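Local coordinates for protein lovastatin nonaketide synthase, polyketide synthase component (Aspergillus terreus, PDB 7CPX) that builds the nonaketide backbone of the cholesterol-lowering drug lovastatin as a homodimeric, iterative polyketide synthase working together with its partner LovC, at residues D2214-A2226 and N2264-F2277. The protein carries 2 engineered substitutions. Numbering follows the deposited sequence.
Sequences DVTSQNSVEAGLA and NPKVEGVRILHEKF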
ATOM      1  N   ASP A2214     -62.076  27.755  21.074  1.00106.12           N
ATOM      2  CA  ASP A2214     -62.149  27.255  22.443  1.00106.12           C
ATOM      3  C   ASP A2214     -63.266  26.223  22.508  1.00106.12           C
ATOM      4  O   ASP A2214     -64.450  26.576  22.494  1.00106.12           O
ATOM      5  CB  ASP A2214     -62.395  28.400  23.421  1.00106.12           C
ATOM      6  CG  ASP A2214     -62.412  27.939  24.865  1.00106.12           C
ATOM      7  OD1 ASP A2214     -62.171  26.740  25.115  1.00106.12           O
ATOM      8  OD2 ASP A2214     -62.667  28.780  25.753  1.00106.12           O
ATOM      9  N   VAL A2215     -62.893  24.944  22.585  1.00106.12           N
ATOM     10  CA  VAL A2215     -63.877  23.871  22.512  1.00106.12           C
ATOM     11  C   VAL A2215     -64.772  23.810  23.739  1.00106.12           C
ATOM     12  O   VAL A2215     -65.726  23.024  23.760  1.00106.12           O
ATOM     13  CB  VAL A2215     -63.164  22.520  22.309  1.00106.12           C
ATOM     14  CG1 VAL A2215     -62.687  21.957  23.637  1.00106.12           C
ATOM     15  CG2 VAL A2215     -64.076  21.544  21.599  1.00106.12           C
ATOM     16  N   THR A2216     -64.491  24.618  24.763  1.00106.97           N
ATOM     17  CA  THR A2216     -65.314  24.603  25.965  1.00106.97           C
ATOM     18  C   THR A2216     -66.706  25.164  25.703  1.00106.97           C
ATOM     19  O   THR A2216     -67.675  24.730  26.335  1.00106.97           O
ATOM     20  CB  THR A2216     -64.633  25.403  27.075  1.00106.97           C
ATOM     21  OG1 THR A2216     -63.219  25.181  27.030  1.00106.97           O
ATOM     22  CG2 THR A2216     -65.161  24.978  28.431  1.00106.97           C
ATOM     23  N   SER A2217     -66.825  26.118  24.784  1.00107.68           N
ATOM     24  CA  SER A2217     -68.069  26.831  24.538  1.00107.68           C
ATOM     25  C   SER A2217     -68.691  26.378  23.224  1.00107.68           C
ATOM     26  O   SER A2217     -67.996  26.223  22.216  1.00107.68           O
ATOM     27  CB  SER A2217     -67.832  28.342  24.499  1.00107.68           C
ATOM     28  OG  SER A2217     -69.038  29.041  24.248  1.00107.68           O
ATOM     29  N   GLN A2218     -70.009  26.171  23.246  1.00108.80           N
ATOM     30  CA  GLN A2218     -70.725  25.835  22.020  1.00108.80           C
ATOM     31  C   GLN A2218     -70.595  26.952  20.993  1.00108.80           C
ATOM     32  O   GLN A2218     -70.397  26.692  19.800  1.00108.80           O
ATOM     33  CB  GLN A2218     -72.198  25.567  22.333  1.00108.80           C
ATOM     34  CG  GLN A2218     -73.048  25.182  21.126  1.00108.80           C
ATOM     35  CD  GLN A2218     -72.788  23.768  20.652  1.00108.80           C
ATOM     36  OE1 GLN A2218     -72.463  22.885  21.443  1.00108.80           O
ATOM     37  NE2 GLN A2218     -72.934  23.545  19.350  1.00108.80           N
ATOM     38  N   ASN A2219     -70.711  28.204  21.439  1.00109.02           N
ATOM     39  CA  ASN A2219     -70.612  29.329  20.515  1.00109.02           C
ATOM     40  C   ASN A2219     -69.245  29.369  19.846  1.00109.02           C
ATOM     41  O   ASN A2219     -69.146  29.605  18.637  1.00109.02           O
ATOM     42  CB  ASN A2219     -70.882  30.639  21.254  1.00109.02           C
ATOM     43  CG  ASN A2219     -72.255  30.673  21.894  1.00109.02           C
ATOM     44  OD1 ASN A2219     -73.203  30.074  21.388  1.00109.02           O
ATOM     45  ND2 ASN A2219     -72.367  31.377  23.015  1.00109.02           N
ATOM     46  N   SER A2220     -68.178  29.145  20.616  1.00108.33           N
ATOM     47  CA  SER A2220     -66.838  29.161  20.038  1.00108.33           C
ATOM     48  C   SER A2220     -66.667  28.049  19.012  1.00108.33           C
ATOM     49  O   SER A2220     -66.085  28.264  17.942  1.00108.33           O
ATOM     50  CB  SER A2220     -65.792  29.034  21.144  1.00108.33           C
ATOM     51  OG  SER A2220     -65.842  30.143  22.023  1.00108.33           O
ATOM     52  N   VAL A2221     -67.165  26.851  19.321  1.00107.81           N
ATOM     53  CA  VAL A2221     -67.037  25.736  18.389  1.00107.81           C
ATOM     54  C   VAL A2221     -67.809  26.021  17.110  1.00107.81           C
ATOM     55  O   VAL A2221     -67.323  25.763  16.002  1.00107.81           O
ATOM     56  CB  VAL A2221     -67.504  24.426  19.047  1.00107.81           C
ATOM     57  CG1 VAL A2221     -67.501  23.301  18.030  1.00107.81           C
ATOM     58  CG2 VAL A2221     -66.613  24.078  20.219  1.00107.81           C
ATOM     59  N   GLU A2222     -69.028  26.546  17.240  1.00110.67           N
ATOM     60  CA  GLU A2222     -69.814  26.873  16.056  1.00110.67           C
ATOM     61  C   GLU A2222     -69.130  27.954  15.232  1.00110.67           C
ATOM     62  O   GLU A2222     -69.106  27.882  13.998  1.00110.67           O
ATOM     63  CB  GLU A2222     -71.218  27.313  16.464  1.00110.67           C
ATOM     64  CG  GLU A2222     -72.050  26.202  17.081  1.00110.67           C
ATOM     65  CD  GLU A2222     -73.421  26.675  17.519  1.00110.67           C
ATOM     66  OE1 GLU A2222     -73.695  27.889  17.414  1.00110.67           O
ATOM     67  OE2 GLU A2222     -74.226  25.832  17.969  1.00110.67           O
ATOM     68  N   ALA A2223     -68.559  28.961  15.897  1.00109.43           N
ATOM     69  CA  ALA A2223     -67.856  30.015  15.179  1.00109.43           C
ATOM     70  C   ALA A2223     -66.663  29.455  14.420  1.00109.43           C
ATOM     71  O   ALA A2223     -66.424  29.822  13.265  1.00109.43           O
ATOM     72  CB  ALA A2223     -67.406  31.103  16.152  1.00109.43           C
ATOM     73  N   GLY A2224     -65.903  28.560  15.051  1.00108.38           N
ATOM     74  CA  GLY A2224     -64.769  27.960  14.365  1.00108.38           C
ATOM     75  C   GLY A2224     -65.190  27.114  13.178  1.00108.38           C
ATOM     76  O   GLY A2224     -64.596  27.198  12.099  1.00108.38           O
ATOM     77  N   LEU A2225     -66.223  26.288  13.358  1.00108.62           N
ATOM     78  CA  LEU A2225     -66.681  25.441  12.264  1.00108.62           C
ATOM     79  C   LEU A2225     -67.252  26.267  11.119  1.00108.62           C
ATOM     80  O   LEU A2225     -67.137  25.869   9.954  1.00108.62           O
ATOM     81  CB  LEU A2225     -67.718  24.440  12.775  1.00108.62           C
ATOM     82  CG  LEU A2225     -67.198  23.438  13.812  1.00108.62           C
ATOM     83  CD1 LEU A2225     -68.301  22.490  14.247  1.00108.62           C
ATOM     84  CD2 LEU A2225     -66.007  22.656  13.280  1.00108.62           C
ATOM     85  N   ALA A2226     -67.866  27.412  11.423  1.00109.71           N
ATOM     86  CA  ALA A2226     -68.330  28.305  10.369  1.00109.71           C
ATOM     87  C   ALA A2226     -67.162  29.004   9.685  1.00109.71           C
ATOM     88  O   ALA A2226     -67.189  29.223   8.469  1.00109.71           O
ATOM     89  CB  ALA A2226     -69.304  29.334  10.943  1.00109.71           C
ATOM     90  N   ASN A2264     -64.464  20.232  31.357  1.00110.46           N
ATOM     91  CA  ASN A2264     -65.129  20.943  30.268  1.00110.46           C
ATOM     92  C   ASN A2264     -64.298  20.964  28.995  1.00110.46           C
ATOM     93  O   ASN A2264     -64.837  20.612  27.935  1.00110.46           O
ATOM     94  CB  ASN A2264     -65.480  22.363  30.732  1.00110.46           C
ATOM     95  CG  ASN A2264     -66.282  22.372  32.018  1.00110.46           C
ATOM     96  OD1 ASN A2264     -66.292  21.391  32.762  1.00110.46           O
ATOM     97  ND2 ASN A2264     -66.957  23.482  32.287  1.00110.46           N
ATOM     98  N   PRO A2265     -63.003  21.295  29.023  1.00107.99           N
ATOM     99  CA  PRO A2265     -62.214  21.185  27.786  1.00107.99           C
ATOM    100  C   PRO A2265     -62.280  19.799  27.180  1.00107.99           C
ATOM    101  O   PRO A2265     -62.347  19.662  25.952  1.00107.99           O
ATOM    102  CB  PRO A2265     -60.792  21.539  28.243  1.00107.99           C
ATOM    103  CG  PRO A2265     -60.963  22.285  29.516  1.00107.99           C
ATOM    104  CD  PRO A2265     -62.173  21.702  30.167  1.00107.99           C
ATOM    105  N   LYS A2266     -62.260  18.761  28.016  1.00106.81           N
ATOM    106  CA  LYS A2266     -62.413  17.397  27.525  1.00106.81           C
ATOM    107  C   LYS A2266     -63.884  17.030  27.369  1.00106.81           C
ATOM    108  O   LYS A2266     -64.360  16.777  26.258  1.00106.81           O
ATOM    109  CB  LYS A2266     -61.726  16.418  28.481  1.00106.81           C
ATOM    110  CG  LYS A2266     -60.214  16.547  28.558  1.00106.81           C
ATOM    111  CD  LYS A2266     -59.516  15.519  27.684  1.00106.81           C
ATOM    112  CE  LYS A2266     -58.046  15.390  28.046  1.00106.81           C
ATOM    113  NZ  LYS A2266     -57.334  14.429  27.162  1.00106.81           N
ATOM    114  N   VAL A2267     -64.621  17.020  28.482  1.00109.35           N
ATOM    115  CA  VAL A2267     -65.991  16.509  28.483  1.00109.35           C
ATOM    116  C   VAL A2267     -66.882  17.364  27.593  1.00109.35           C
ATOM    117  O   VAL A2267     -67.500  16.870  26.642  1.00109.35           O
ATOM    118  CB  VAL A2267     -66.534  16.449  29.922  1.00109.35           C
ATOM    119  CG1 VAL A2267     -67.992  16.019  29.919  1.00109.35           C
ATOM    120  CG2 VAL A2267     -65.687  15.508  30.763  1.00109.35           C
ATOM    121  N   GLU A2268     -66.983  18.657  27.906  1.00109.07           N
ATOM    122  CA  GLU A2268     -67.869  19.518  27.137  1.00109.07           C
ATOM    123  C   GLU A2268     -67.394  19.646  25.698  1.00109.07           C
ATOM    124  O   GLU A2268     -68.215  19.775  24.786  1.00109.07           O
ATOM    125  CB  GLU A2268     -67.968  20.894  27.797  1.00109.07           C
ATOM    126  CG  GLU A2268     -68.915  21.858  27.101  1.00109.07           C
ATOM    127  CD  GLU A2268     -70.346  21.359  27.072  1.00109.07           C
ATOM    128  OE1 GLU A2268     -70.662  20.402  27.809  1.00109.07           O
ATOM    129  OE2 GLU A2268     -71.158  21.925  26.309  1.00109.07           O
ATOM    130  N   GLY A2269     -66.080  19.603  25.474  1.00106.77           N
ATOM    131  CA  GLY A2269     -65.579  19.655  24.112  1.00106.77           C
ATOM    132  C   GLY A2269     -66.037  18.470  23.283  1.00106.77           C
ATOM    133  O   GLY A2269     -66.532  18.633  22.162  1.00106.77           O
ATOM    134  N   VAL A2270     -65.890  17.259  23.826  1.00107.12           N
ATOM    135  CA  VAL A2270     -66.335  16.080  23.093  1.00107.12           C
ATOM    136  C   VAL A2270     -67.845  16.107  22.926  1.00107.12           C
ATOM    137  O   VAL A2270     -68.371  15.694  21.891  1.00107.12           O
ATOM    138  CB  VAL A2270     -65.867  14.780  23.776  1.00107.12           C
ATOM    139  CG1 VAL A2270     -64.362  14.708  23.800  1.00107.12           C
ATOM    140  CG2 VAL A2270     -66.431  14.649  25.186  1.00107.12           C
ATOM    141  N   ARG A2271     -68.565  16.591  23.937  1.00109.50           N
ATOM    142  CA  ARG A2271     -70.018  16.665  23.829  1.00109.50           C
ATOM    143  C   ARG A2271     -70.427  17.582  22.684  1.00109.50           C
ATOM    144  O   ARG A2271     -71.259  17.219  21.843  1.00109.50           O
ATOM    145  CB  ARG A2271     -70.603  17.149  25.156  1.00109.50           C
ATOM    146  CG  ARG A2271     -72.110  17.048  25.261  1.00109.50           C
ATOM    147  CD  ARG A2271     -72.528  16.875  26.713  1.00109.50           C
ATOM    148  NE  ARG A2271     -71.959  17.908  27.572  1.00109.50           N
ATOM    149  CZ  ARG A2271     -71.934  17.853  28.897  1.00109.50           C
ATOM    150  NH1 ARG A2271     -72.426  16.817  29.556  1.00109.50           N
ATOM    151  NH2 ARG A2271     -71.395  18.860  29.579  1.00109.50           N
ATOM    152  N   ILE A2272     -69.823  18.769  22.619  1.00107.31           N
ATOM    153  CA  ILE A2272     -70.160  19.730  21.575  1.00107.31           C
ATOM    154  C   ILE A2272     -69.812  19.164  20.204  1.00107.31           C
ATOM    155  O   ILE A2272     -70.612  19.228  19.264  1.00107.31           O
ATOM    156  CB  ILE A2272     -69.440  21.066  21.828  1.00107.31           C
ATOM    157  CG1 ILE A2272     -69.955  21.710  23.118  1.00107.31           C
ATOM    158  CG2 ILE A2272     -69.633  21.997  20.644  1.00107.31           C
ATOM    159  CD1 ILE A2272     -69.081  22.831  23.637  1.00107.31           C
ATOM    160  N   LEU A2273     -68.611  18.597  20.070  1.00105.52           N
ATOM    161  CA  LEU A2273     -68.186  18.102  18.766  1.00105.52           C
ATOM    162  C   LEU A2273     -69.001  16.892  18.328  1.00105.52           C
ATOM    163  O   LEU A2273     -69.313  16.757  17.140  1.00105.52           O
ATOM    164  CB  LEU A2273     -66.697  17.772  18.798  1.00105.52           C
ATOM    165  CG  LEU A2273     -65.808  19.015  18.866  1.00105.52           C
ATOM    166  CD1 LEU A2273     -64.397  18.650  19.264  1.00105.52           C
ATOM    167  CD2 LEU A2273     -65.808  19.747  17.535  1.00105.52           C
ATOM    168  N   HIS A2274     -69.357  16.008  19.259  1.00107.52           N
ATOM    169  CA  HIS A2274     -70.224  14.885  18.929  1.00107.52           C
ATOM    170  C   HIS A2274     -71.588  15.375  18.469  1.00107.52           C
ATOM    171  O   HIS A2274     -72.107  14.924  17.442  1.00107.52           O
ATOM    172  CB  HIS A2274     -70.355  13.965  20.142  1.00107.52           C
ATOM    173  CG  HIS A2274     -71.298  12.820  19.941  1.00107.52           C
ATOM    174  ND1 HIS A2274     -71.129  11.881  18.947  1.00107.52           N
ATOM    175  CD2 HIS A2274     -72.416  12.459  20.614  1.00107.52           C
ATOM    176  CE1 HIS A2274     -72.106  10.994  19.013  1.00107.52           C
ATOM    177  NE2 HIS A2274     -72.900  11.322  20.015  1.00107.52           N
ATOM    178  N   GLU A2275     -72.176  16.325  19.203  1.00108.87           N
ATOM    179  CA  GLU A2275     -73.455  16.885  18.783  1.00108.87           C
ATOM    180  C   GLU A2275     -73.347  17.502  17.396  1.00108.87           C
ATOM    181  O   GLU A2275     -74.285  17.418  16.593  1.00108.87           O
ATOM    182  CB  GLU A2275     -73.931  17.923  19.798  1.00108.87           C
ATOM    183  CG  GLU A2275     -74.307  17.338  21.148  1.00108.87           C
ATOM    184  CD  GLU A2275     -74.636  18.404  22.174  1.00108.87           C
ATOM    185  OE1 GLU A2275     -74.572  19.603  21.829  1.00108.87           O
ATOM    186  OE2 GLU A2275     -74.956  18.042  23.326  1.00108.87           O
ATOM    187  N   LYS A2276     -72.209  18.130  17.096  1.00107.20           N
ATOM    188  CA  LYS A2276     -72.002  18.706  15.774  1.00107.20           C
ATOM    189  C   LYS A2276     -71.774  17.646  14.706  1.00107.20           C
ATOM    190  O   LYS A2276     -72.001  17.920  13.523  1.00107.20           O
ATOM    191  CB  LYS A2276     -70.812  19.667  15.799  1.00107.20           C
ATOM    192  CG  LYS A2276     -71.056  20.964  16.564  1.00107.20           C
ATOM    193  CD  LYS A2276     -72.207  21.785  15.987  1.00107.20           C
ATOM    194  CE  LYS A2276     -71.992  22.133  14.520  1.00107.20           C
ATOM    195  NZ  LYS A2276     -73.096  22.969  13.975  1.00107.20           N
ATOM    196  N   PHE A2277     -71.330  16.452  15.089  1.00106.44           N
ATOM    197  CA  PHE A2277     -71.020  15.385  14.144  1.00106.44           C
ATOM    198  C   PHE A2277     -71.635  14.066  14.591  1.00106.44           C
ATOM    199  O   PHE A2277     -71.046  12.997  14.418  1.00106.44           O
ATOM    200  CB  PHE A2277     -69.510  15.235  13.970  1.00106.44           C
ATOM    201  CG  PHE A2277     -68.843  16.451  13.394  1.00106.44           C
ATOM    202  CD1 PHE A2277     -68.777  16.637  12.025  1.00106.44           C
ATOM    203  CD2 PHE A2277     -68.277  17.404  14.222  1.00106.44           C
ATOM    204  CE1 PHE A2277     -68.163  17.753  11.492  1.00106.44           C
ATOM    205  CE2 PHE A2277     -67.662  18.522  13.695  1.00106.44           C
ATOM    206  CZ  PHE A2277     -67.603  18.697  12.328  1.00106.44           C
TER
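A chi1 of 83° puts Val2215 CG1 between the backbone N and the carbonyl carbon and turns CG2 onto Gly2269 CA, while Ile2272, with CG1 opposite its own carbonyl carbon (chi1 -65°), delivers CD1 to Val2215 O. The setting is the Rossmann-type fold of the ketoreductase domain, where two helices on one side of a parallel sheet meet at a signed crossing angle of -48°. The pair illustrates how a turn ahead of a helix, rather than the helix itself, can come close to a neighbouring helix at a glycine: the axes stay 10.2 Å apart, but at Gly2269 no side chain intervenes. Val2215 CG2 lies 3.5 Å from Gly2269 CA, and that CA sends a C-H toward Val2215 O. The Val2215 and Leu2273 side chains cross at about a right angle, with CG2 3.7 Å from Leu2273 CD1. Val2162 of strand 2158-2162 touches both.

Ile2272 spreads its two branches along the helix start, CD1 packing against Val2215 O and the backbone N of Gln2218, and CG2 against Val2221 CB at 3.6 Å. Gln2218 bends at chi2 and slides past Ile2272 in the opposite direction; its NE2 gives Glu2222 OE2 a nearly straight bond of 3.0 Å, which fixes the amide beside the Ile2272 branch. Further down, Leu2225 CD1 meets the aliphatic part of Lys2276, 3.7 Å from Lys2276 CE, and approaches the Phe2277 ring obliquely.

No hydrogen bond joins the segments, so van der Waals packing, including carbonyl oxygens of the turn set against carbon atoms of helix 2264-2276, carries the contact. Asp2214, Val2215, Thr2216, Pro2265 and Lys2266 belong to the NADP pocket. Within the turn, Asp2214 OD1 takes both Thr2216 donors from the same face of its carboxylate: the backbone N, in an Asx turn, and Thr2216 OG1 at 2.7 Å.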